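Local coordinates for protein pertussis toxin-like subunit ArtA (Escherichia coli, PDB 4Z9D) that probably transfers ADP-ribose from NAD to trimeric G proteins, serving as the enzymatic subunit of a pertussis-like AB5 toxin, at residues His35-Ser40 with Gly107-Met112; Arg81-Asn86 with Ala154-Gly159. The protein carries 2 engineered substitutions. All coordinates share one frame; numbering follows the deposited sequence.

Contact 1 (His35-Ser40 with Gly107-Met112); sequences HLRGDS and GFERIM. With NAD (nicotinamide-adenine-dinucleotide), chain F.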
ATOM      1  N   HIS A  35       2.809   4.015  11.214  1.00 12.90           N
ATOM      2  CA  HIS A  35       2.560   3.893   9.788  1.00 10.17           C
ATOM      3  C   HIS A  35       1.061   3.803   9.473  1.00 12.64           C
ATOM      4  O   HIS A  35       0.551   4.505   8.596  1.00 14.37           O
ATOM      5  CB  HIS A  35       3.282   2.674   9.230  1.00 10.34           C
ATOM      6  CG  HIS A  35       2.902   2.366   7.822  1.00  9.95           C
ATOM      7  ND1 HIS A  35       3.431   3.042   6.740  1.00 10.95           N
ATOM      8  CD2 HIS A  35       2.009   1.482   7.315  1.00  7.99           C
ATOM      9  CE1 HIS A  35       2.887   2.577   5.627  1.00  9.63           C
ATOM     10  NE2 HIS A  35       2.034   1.622   5.947  1.00  8.70           N
ATOM     11  N   LEU A  36       0.361   2.933  10.196  1.00 11.64           N
ATOM     12  CA  LEU A  36      -1.041   2.672   9.921  1.00 13.05           C
ATOM     13  C   LEU A  36      -1.905   3.919  10.146  1.00 19.50           C
ATOM     14  O   LEU A  36      -2.939   4.093   9.488  1.00 15.72           O
ATOM     15  CB  LEU A  36      -1.547   1.505  10.770  1.00 16.80           C
ATOM     16  CG  LEU A  36      -0.939   0.122  10.492  1.00 13.32           C
ATOM     17  CD1 LEU A  36      -1.471  -0.887  11.490  1.00 15.00           C
ATOM     18  CD2 LEU A  36      -1.245  -0.331   9.078  1.00 17.69           C
ATOM     19  N   ARG A  37      -1.479   4.789  11.062  1.00 18.11           N
ATOM     20  CA  ARG A  37      -2.179   6.059  11.290  1.00 18.13           C
ATOM     21  C   ARG A  37      -1.897   7.081  10.200  1.00 19.53           C
ATOM     22  O   ARG A  37      -2.679   8.010   9.999  1.00 22.53           O
ATOM     23  CB  ARG A  37      -1.778   6.676  12.624  1.00 17.36           C
ATOM     24  CG  ARG A  37      -2.073   5.851  13.843  1.00 22.67           C
ATOM     25  CD  ARG A  37      -1.586   6.619  15.060  1.00 22.35           C
ATOM     26  NE  ARG A  37      -1.701   5.870  16.306  1.00 36.56           N
ATOM     27  CZ  ARG A  37      -0.672   5.648  17.124  1.00 39.76           C
ATOM     28  NH1 ARG A  37       0.532   6.123  16.818  1.00 33.85           N
ATOM     29  NH2 ARG A  37      -0.839   4.958  18.249  1.00 41.46           N
ATOM     30  N   GLY A  38      -0.759   6.936   9.531  1.00 14.61           N
ATOM     31  CA  GLY A  38      -0.331   7.905   8.539  1.00 14.63           C
ATOM     32  C   GLY A  38       0.704   8.867   9.082  1.00 15.71           C
ATOM     33  O   GLY A  38       1.221   9.720   8.349  1.00 18.86           O
ATOM     34  N   ASP A  39       1.036   8.711  10.361  1.00 14.25           N
ATOM     35  CA  ASP A  39       1.946   9.632  11.042  1.00 14.86           C
ATOM     36  C   ASP A  39       3.392   9.596  10.544  1.00 19.67           C
ATOM     37  O   ASP A  39       4.136  10.558  10.732  1.00 20.02           O
ATOM     38  CB  ASP A  39       1.923   9.366  12.547  1.00 18.90           C
ATOM     39  CG  ASP A  39       0.615   9.799  13.196  1.00 27.66           C
ATOM     40  OD1 ASP A  39      -0.168  10.521  12.537  1.00 29.24           O
ATOM     41  OD2 ASP A  39       0.373   9.414  14.363  1.00 28.73           O
ATOM     42  N   SER A  40       3.798   8.501   9.912  1.00 14.59           N
ATOM     43  CA  SER A  40       5.177   8.388   9.468  1.00 15.18           C
ATOM     44  C   SER A  40       5.256   8.431   7.948  1.00 16.79           C
ATOM     45  O   SER A  40       6.320   8.218   7.364  1.00 14.94           O
ATOM     46  CB  SER A  40       5.814   7.099   9.993  1.00 13.83           C
ATOM     47  OG  SER A  40       5.076   5.966   9.571  1.00 11.53           O
ATOM     48  N   GLY A 107     -10.425   1.348  19.871  1.00 16.43           N
ATOM     49  CA  GLY A 107     -11.602   0.818  19.212  1.00 21.72           C
ATOM     50  C   GLY A 107     -11.682   1.325  17.787  1.00 19.74           C
ATOM     51  O   GLY A 107     -12.094   0.591  16.883  1.00 19.54           O
ATOM     52  N   PHE A 108     -11.277   2.577  17.583  1.00 18.82           N
ATOM     53  CA  PHE A 108     -11.361   3.186  16.263  1.00 18.32           C
ATOM     54  C   PHE A 108     -10.362   2.551  15.301  1.00 19.73           C
ATOM     55  O   PHE A 108     -10.676   2.318  14.132  1.00 19.11           O
ATOM     56  CB  PHE A 108     -11.132   4.691  16.334  1.00 20.15           C
ATOM     57  CG  PHE A 108     -11.170   5.364  14.987  1.00 20.50           C
ATOM     58  CD1 PHE A 108      -9.996   5.765  14.368  1.00 22.04           C
ATOM     59  CD2 PHE A 108     -12.372   5.563  14.325  1.00 23.02           C
ATOM     60  CE1 PHE A 108     -10.016   6.369  13.125  1.00 20.48           C
ATOM     61  CE2 PHE A 108     -12.405   6.177  13.082  1.00 18.05           C
ATOM     62  CZ  PHE A 108     -11.226   6.576  12.479  1.00 18.11           C
ATOM     63  N   GLU A 109      -9.142   2.329  15.771  1.00 19.16           N
ATOM     64  CA  GLU A 109      -8.123   1.675  14.950  1.00 16.84           C
ATOM     65  C   GLU A 109      -8.569   0.286  14.504  1.00 19.19           C
ATOM     66  O   GLU A 109      -8.375  -0.097  13.344  1.00 17.72           O
ATOM     67  CB  GLU A 109      -6.804   1.600  15.714  1.00 18.59           C
ATOM     68  CG  GLU A 109      -6.138   2.961  15.875  1.00 21.74           C
ATOM     69  CD  GLU A 109      -4.860   2.903  16.690  1.00 31.01           C
ATOM     70  OE1 GLU A 109      -4.910   2.383  17.826  1.00 26.98           O
ATOM     71  OE2 GLU A 109      -3.813   3.393  16.204  1.00 39.88           O
ATOM     72  N   ARG A 110      -9.182  -0.466  15.416  1.00 17.41           N
ATOM     73  CA  ARG A 110      -9.574  -1.834  15.093  1.00 18.02           C
ATOM     74  C   ARG A 110     -10.718  -1.847  14.095  1.00 17.27           C
ATOM     75  O   ARG A 110     -10.792  -2.738  13.248  1.00 14.76           O
ATOM     76  CB  ARG A 110      -9.931  -2.612  16.360  1.00 19.49           C
ATOM     77  CG  ARG A 110      -8.759  -2.697  17.341  1.00 22.86           C
ATOM     78  CD  ARG A 110      -8.803  -3.932  18.220  1.00 26.35           C
ATOM     79  NE  ARG A 110      -7.619  -4.017  19.077  1.00 21.36           N
ATOM     80  CZ  ARG A 110      -6.615  -4.865  18.878  1.00 25.32           C
ATOM     81  NH1 ARG A 110      -5.578  -4.877  19.709  1.00 24.25           N
ATOM     82  NH2 ARG A 110      -6.648  -5.700  17.849  1.00 25.05           N
ATOM     83  N   ILE A 111     -11.607  -0.863  14.185  1.00 15.64           N
ATOM     84  CA  ILE A 111     -12.659  -0.721  13.181  1.00 19.54           C
ATOM     85  C   ILE A 111     -12.063  -0.445  11.792  1.00 15.36           C
ATOM     86  O   ILE A 111     -12.517  -0.994  10.793  1.00 14.73           O
ATOM     87  CB  ILE A 111     -13.656   0.388  13.575  1.00 15.01           C
ATOM     88  CG1 ILE A 111     -14.680  -0.184  14.559  1.00 20.42           C
ATOM     89  CG2 ILE A 111     -14.395   0.937  12.362  1.00 15.55           C
ATOM     90  CD1 ILE A 111     -15.582   0.846  15.152  1.00 20.62           C
ATOM     91  N   MET A 112     -11.030   0.382  11.739  1.00 14.79           N
ATOM     92  CA  MET A 112     -10.378   0.712  10.476  1.00 14.47           C
ATOM     93  C   MET A 112      -9.660  -0.499   9.851  1.00 18.91           C
ATOM     94  O   MET A 112      -9.482  -0.551   8.628  1.00 15.51           O
ATOM     95  CB  MET A 112      -9.387   1.866  10.692  1.00 20.83           C
ATOM     96  CG  MET A 112     -10.057   3.228  10.948  1.00 21.76           C
ATOM     97  SD  MET A 112     -10.960   3.829   9.495  1.00 20.50           S
ATOM     98  CE  MET A 112      -9.595   4.209   8.389  1.00 22.81           C
TER
HETATM   99  PA  NAD F 202       2.858   7.513   1.116  1.00 18.45           P
HETATM  100  O1A NAD F 202       3.521   6.201   0.901  1.00 18.11           O
HETATM  101  O2A NAD F 202       3.559   8.571   1.887  1.00 23.19           O
HETATM  102  O5B NAD F 202       2.435   8.074  -0.355  1.00 20.54           O
HETATM  103  C5B NAD F 202       1.847   9.364  -0.591  1.00 17.85           C
HETATM  104  C4B NAD F 202       2.640  10.035  -1.732  1.00 21.31           C
HETATM  105  O4B NAD F 202       3.996  10.349  -1.292  1.00 22.77           O
HETATM  106  C3B NAD F 202       2.842   9.052  -2.846  1.00 19.75           C
HETATM  107  O3B NAD F 202       1.613   8.999  -3.633  1.00 21.62           O
HETATM  108  C2B NAD F 202       3.936   9.758  -3.594  1.00 20.34           C
HETATM  109  O2B NAD F 202       3.407  10.975  -4.094  1.00 21.14           O
HETATM  110  C1B NAD F 202       4.875  10.119  -2.433  1.00 24.13           C
HETATM  111  N9A NAD F 202       5.836   9.076  -1.927  1.00 20.96           N
HETATM  112  C8A NAD F 202       5.684   7.955  -1.224  1.00 20.06           C
HETATM  113  N7A NAD F 202       6.895   7.433  -1.013  1.00 19.34           N
HETATM  114  C5A NAD F 202       7.805   8.240  -1.567  1.00 22.05           C
HETATM  115  C6A NAD F 202       9.147   8.182  -1.640  1.00 21.39           C
HETATM  116  N6A NAD F 202       9.734   7.138  -1.061  1.00 18.66           N
HETATM  117  N1A NAD F 202       9.873   9.123  -2.267  1.00 21.41           N
HETATM  118  C2A NAD F 202       9.202  10.195  -2.851  1.00 29.33           C
HETATM  119  N3A NAD F 202       7.803  10.235  -2.766  1.00 22.35           N
HETATM  120  C4A NAD F 202       7.140   9.258  -2.125  1.00 22.76           C
HETATM  121  O3  NAD F 202       1.460   7.281   1.813  1.00 14.58           O
HETATM  122  PN  NAD F 202       0.395   6.149   1.335  1.00 16.80           P
HETATM  123  O1N NAD F 202       1.102   4.922   0.873  1.00 17.73           O
HETATM  124  O2N NAD F 202      -0.633   6.790   0.486  1.00 20.91           O
HETATM  125  O5D NAD F 202      -0.223   5.804   2.760  1.00 19.02           O
HETATM  126  C5D NAD F 202      -0.799   6.809   3.605  1.00 22.02           C
HETATM  127  C4D NAD F 202      -1.851   6.169   4.517  1.00 18.57           C
HETATM  128  O4D NAD F 202      -2.736   5.430   3.606  1.00 16.99           O
HETATM  129  C3D NAD F 202      -1.225   5.136   5.473  1.00 15.83           C
HETATM  130  O3D NAD F 202      -2.015   5.000   6.660  1.00 20.61           O
HETATM  131  C2D NAD F 202      -1.389   3.885   4.631  1.00 16.63           C
HETATM  132  O2D NAD F 202      -1.299   2.693   5.442  1.00 20.25           O
HETATM  133  C1D NAD F 202      -2.783   4.060   4.043  1.00 18.82           C
HETATM  134  N1N NAD F 202      -2.966   3.112   2.886  1.00 16.07           N
HETATM  135  C2N NAD F 202      -2.566   3.490   1.580  1.00 12.48           C
HETATM  136  C3N NAD F 202      -2.679   2.627   0.489  1.00 12.48           C
HETATM  137  C7N NAD F 202      -2.293   3.020  -0.806  1.00 12.36           C
HETATM  138  O7N NAD F 202      -2.690   2.250  -1.839  1.00 11.53           O
HETATM  139  N7N NAD F 202      -1.603   4.155  -0.953  1.00 11.22           N
HETATM  140  C4N NAD F 202      -3.199   1.353   0.708  1.00 13.94           C
HETATM  141  C5N NAD F 202      -3.602   0.965   1.985  1.00 13.43           C
HETATM  142  C6N NAD F 202      -3.483   1.820   3.077  1.00 14.43           C
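R37, in the last turn of helix 32-37, and E109, in the first turn of helix 107-112, have the nearest CA atoms of the two helices, 8.2 Å apart, so the helices are bridged by long side chains. The bridge is a salt bridge: R37 NE donates to E109 OE2 at 3.3 Å with a bent N-H...O angle of 136°. R37 reaches across by running extended from CG to NE, and E109 stretches out to meet it beyond CG. The guanidinium and carboxylate are nearly parallel, 6° apart, but stepped: OE2 is met on its syn side by an NE lying well out of the carboxylate plane, and it sits equally far out of the guanidinium plane. R37 NH2 stays 3.9 Å from OE2, so this is a single-point grip and not a two-pronged pairing. The other carboxylate oxygen, E109 OE1, accepts a hydrogen bond from S106 N, just before the helix. That helix start would probably favour the charged glutamate.

Behind R37 the helix ends in a Schellman motif: G38 takes positive phi, and G38 N bonds back to H35 O at 2.9 Å. This helix end forms part of the NAD pocket. The nicotinamide-ribose hydroxyl O3D lies 3.1 Å from L36 O, with H35 O also close by. The H35 ring approaches the same ribose obliquely, NE2 standing 3.5 Å from O2D. H35 ND1 is hydrogen-bonded with S48 OG, and the ring makes a T-shaped contact with that of F50.

Contact 2 (Arg81-Asn86 with Ala154-Gly159); sequences RIRANN and ARYVPG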
ATOM      1  N   ARG A  81      -1.082  -2.581  -9.975  1.00  9.41           N
ATOM      2  CA  ARG A  81      -1.294  -3.956  -9.541  1.00  5.50           C
ATOM      3  C   ARG A  81       0.056  -4.608  -9.361  1.00  8.28           C
ATOM      4  O   ARG A  81       0.915  -4.505 -10.229  1.00  8.22           O
ATOM      5  CB  ARG A  81      -2.125  -4.758 -10.542  1.00  8.62           C
ATOM      6  CG  ARG A  81      -2.619  -6.052  -9.915  1.00  9.13           C
ATOM      7  CD  ARG A  81      -3.177  -7.037 -10.931  1.00 16.03           C
ATOM      8  NE  ARG A  81      -4.144  -6.446 -11.852  1.00 16.34           N
ATOM      9  CZ  ARG A  81      -5.433  -6.774 -11.911  1.00 18.82           C
ATOM     10  NH1 ARG A  81      -5.943  -7.676 -11.080  1.00 19.44           N
ATOM     11  NH2 ARG A  81      -6.218  -6.191 -12.808  1.00 20.44           N
ATOM     12  N   ILE A  82       0.242  -5.285  -8.232  1.00  4.40           N
ATOM     13  CA  ILE A  82       1.570  -5.747  -7.845  1.00  5.62           C
ATOM     14  C   ILE A  82       1.570  -7.200  -7.406  1.00  6.01           C
ATOM     15  O   ILE A  82       0.725  -7.608  -6.622  1.00  5.97           O
ATOM     16  CB  ILE A  82       2.132  -4.891  -6.680  1.00  6.50           C
ATOM     17  CG1 ILE A  82       2.028  -3.390  -6.981  1.00  6.51           C
ATOM     18  CG2 ILE A  82       3.582  -5.291  -6.322  1.00  8.32           C
ATOM     19  CD1 ILE A  82       2.205  -2.514  -5.741  1.00  6.83           C
ATOM     20  N   ARG A  83       2.524  -7.992  -7.900  1.00  7.07           N
ATOM     21  CA  ARG A  83       2.690  -9.339  -7.375  1.00  5.88           C
ATOM     22  C   ARG A  83       3.371  -9.282  -6.013  1.00  7.02           C
ATOM     23  O   ARG A  83       4.438  -8.685  -5.857  1.00  7.72           O
ATOM     24  CB  ARG A  83       3.494 -10.224  -8.333  1.00  7.95           C
ATOM     25  CG  ARG A  83       3.871 -11.578  -7.730  1.00  9.00           C
ATOM     26  CD  ARG A  83       4.404 -12.527  -8.799  1.00  8.59           C
ATOM     27  NE  ARG A  83       5.628 -12.019  -9.415  1.00  9.29           N
ATOM     28  CZ  ARG A  83       6.831 -12.034  -8.837  1.00 11.62           C
ATOM     29  NH1 ARG A  83       6.981 -12.523  -7.610  1.00  8.73           N
ATOM     30  NH2 ARG A  83       7.886 -11.555  -9.484  1.00 15.19           N
ATOM     31  N   ALA A  84       2.722  -9.866  -5.012  1.00  8.23           N
ATOM     32  CA  ALA A  84       3.268  -9.878  -3.659  1.00  7.76           C
ATOM     33  C   ALA A  84       4.209 -11.059  -3.497  1.00  9.58           C
ATOM     34  O   ALA A  84       4.034 -12.097  -4.139  1.00 13.86           O
ATOM     35  CB  ALA A  84       2.151  -9.953  -2.619  1.00  8.35           C
ATOM     36  N   ASN A  85       5.224 -10.885  -2.665  1.00  8.55           N
ATOM     37  CA  ASN A  85       6.107 -11.994  -2.300  1.00 10.97           C
ATOM     38  C   ASN A  85       6.507 -11.850  -0.832  1.00  8.65           C
ATOM     39  O   ASN A  85       5.775 -11.228  -0.067  1.00  6.87           O
ATOM     40  CB  ASN A  85       7.322 -12.076  -3.234  1.00 12.88           C
ATOM     41  CG  ASN A  85       8.135 -10.806  -3.274  1.00 15.81           C
ATOM     42  OD1 ASN A  85       8.037  -9.949  -2.393  1.00 15.02           O
ATOM     43  ND2 ASN A  85       8.974 -10.684  -4.307  1.00 14.74           N
ATOM     44  N   ASN A  86       7.626 -12.449  -0.421  1.00  8.32           N
ATOM     45  CA  ASN A  86       7.952 -12.507   1.008  1.00  6.22           C
ATOM     46  C   ASN A  86       8.363 -11.149   1.602  1.00  8.81           C
ATOM     47  O   ASN A  86       8.614 -11.034   2.797  1.00  9.19           O
ATOM     48  CB  ASN A  86       9.057 -13.532   1.272  1.00  8.94           C
ATOM     49  CG  ASN A  86       8.577 -14.976   1.144  1.00 13.67           C
ATOM     50  OD1 ASN A  86       9.386 -15.901   1.210  1.00 11.40           O
ATOM     51  ND2 ASN A  86       7.265 -15.176   0.982  1.00  9.84           N
ATOM     52  N   ALA A 154       6.087  -4.065 -19.390  1.00 15.04           N
ATOM     53  CA  ALA A 154       6.707  -5.122 -20.186  1.00 18.61           C
ATOM     54  C   ALA A 154       7.816  -5.850 -19.434  1.00 18.12           C
ATOM     55  O   ALA A 154       8.179  -6.974 -19.795  1.00 16.26           O
ATOM     56  CB  ALA A 154       7.249  -4.556 -21.490  1.00 22.14           C
ATOM     57  N   ARG A 155       8.333  -5.209 -18.387  1.00 13.68           N
ATOM     58  CA  ARG A 155       9.442  -5.740 -17.593  1.00 15.34           C
ATOM     59  C   ARG A 155       8.974  -6.646 -16.451  1.00 13.67           C
ATOM     60  O   ARG A 155       9.795  -7.195 -15.719  1.00 13.75           O
ATOM     61  CB  ARG A 155      10.265  -4.593 -17.006  1.00 17.85           C
ATOM     62  CG  ARG A 155      10.716  -3.528 -17.993  1.00 28.17           C
ATOM     63  CD  ARG A 155      11.594  -4.049 -19.093  1.00 26.50           C
ATOM     64  NE  ARG A 155      12.883  -4.505 -18.584  1.00 42.76           N
ATOM     65  CZ  ARG A 155      14.022  -4.459 -19.269  1.00 30.96           C
ATOM     66  NH1 ARG A 155      15.139  -4.911 -18.722  1.00 36.47           N
ATOM     67  NH2 ARG A 155      14.047  -3.954 -20.493  1.00 30.43           N
ATOM     68  N   TYR A 156       7.659  -6.748 -16.263  1.00  8.52           N
ATOM     69  CA  TYR A 156       7.102  -7.616 -15.221  1.00 10.81           C
ATOM     70  C   TYR A 156       7.673  -9.039 -15.298  1.00 12.47           C
ATOM     71  O   TYR A 156       7.769  -9.630 -16.378  1.00  8.97           O
ATOM     72  CB  TYR A 156       5.564  -7.660 -15.316  1.00  8.99           C
ATOM     73  CG  TYR A 156       4.930  -8.642 -14.345  1.00 10.86           C
ATOM     74  CD1 TYR A 156       4.280  -9.780 -14.809  1.00  9.27           C
ATOM     75  CD2 TYR A 156       5.012  -8.449 -12.968  1.00  8.66           C
ATOM     76  CE1 TYR A 156       3.718 -10.698 -13.939  1.00  9.16           C
ATOM     77  CE2 TYR A 156       4.450  -9.367 -12.081  1.00  8.64           C
ATOM     78  CZ  TYR A 156       3.803 -10.486 -12.578  1.00 11.78           C
ATOM     79  OH  TYR A 156       3.243 -11.405 -11.712  1.00 12.35           O
ATOM     80  N   VAL A 157       8.072  -9.564 -14.144  1.00  9.78           N
ATOM     81  CA  VAL A 157       8.554 -10.939 -14.033  1.00 12.08           C
ATOM     82  C   VAL A 157       7.479 -11.825 -13.427  1.00 10.58           C
ATOM     83  O   VAL A 157       7.147 -11.685 -12.253  1.00 11.96           O
ATOM     84  CB  VAL A 157       9.847 -11.018 -13.178  1.00 11.68           C
ATOM     85  CG1 VAL A 157      10.228 -12.465 -12.899  1.00 14.25           C
ATOM     86  CG2 VAL A 157      10.974 -10.288 -13.875  1.00 13.16           C
ATOM     87  N   PRO A 158       6.914 -12.731 -14.239  1.00 11.50           N
ATOM     88  CA  PRO A 158       5.822 -13.598 -13.784  1.00 12.33           C
ATOM     89  C   PRO A 158       6.288 -14.651 -12.796  1.00 12.42           C
ATOM     90  O   PRO A 158       7.454 -15.046 -12.806  1.00 15.83           O
ATOM     91  CB  PRO A 158       5.329 -14.274 -15.072  1.00 16.55           C
ATOM     92  CG  PRO A 158       5.952 -13.524 -16.200  1.00 20.17           C
ATOM     93  CD  PRO A 158       7.209 -12.913 -15.671  1.00 15.02           C
ATOM     94  N   GLY A 159       5.368 -15.095 -11.953  1.00 15.59           N
ATOM     95  CA  GLY A 159       5.614 -16.196 -11.044  1.00 18.59           C
ATOM     96  C   GLY A 159       4.444 -16.337 -10.100  1.00 19.16           C
ATOM     97  O   GLY A 159       3.556 -15.479 -10.057  1.00 16.68           O
TER
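At the end of strand 77-83, an inner strand of the four-stranded antiparallel sheet, R83 reaches into the irregular segment that follows edge strand 144-152 and meets Y156, V157 and G159. R83 is buried, and its guanidinium is held mainly by backbone oxygen. R83 NH2 donates to V157 O in a bond 2.9 Å long with an N-H...O angle of 142°; NH2 is tilted moderately from the plane of that carbonyl. R83 NE adds a weak bond to V157 O at 3.2 Å, so one carbonyl oxygen is gripped by two N-H groups along one edge of the guanidinium. A second weak bond joins R83 NE to Y156 OH at 3.4 Å, also near the guanidinium plane; the single N-H of NE is divided between the two acceptors, which accounts for both bonds being bent and weak.

The side chain leaves the strand with CG anti to the backbone N and then bends at chi3 (62°), which turns the guanidinium toward the loop. At the bend, R83 CD touches two oxygens, 3.3 Å from Y156 OH and 3.3 Å from G159 O. Y156 crosses the arginine at about a right angle, its ring plane 53° from the guanidinium. The tyrosine presents its edge here: R83 CB lies in the ring plane, 4.0 Å from Y156 CE2. One ring face is covered within the loop by P158 N, 3.8 Å above it toward the rim.

R83 NH1 has a further acceptor in T161 OG1, which extends the arginine's hold along the outgoing chain. Beside the contact, F6 of edge strand 6-11 touches both R83 and Y156. On the other flank strand 130-139 pairs with strand 77-83, while the R83 backbone bonds to N129 and V157 packs on E128 just before that neighbouring strand.

How the contacts relate
Contacts 1 and 2 lie on opposite sides of the chain's centre, about 28 Å apart between centres and about 12 Å at their nearest atoms, and they do not touch. Their segments alternate along the sequence, so the chain visits one site, then the other, twice over. NAD lies against contact 1, where H35, L36 and G38 line its pocket; even there E109 OE2 is 9.8 Å from NAD O3D. From contact 2 the closest atom to the ligand is I82 CD1, 7.9 Å from NAD O7N.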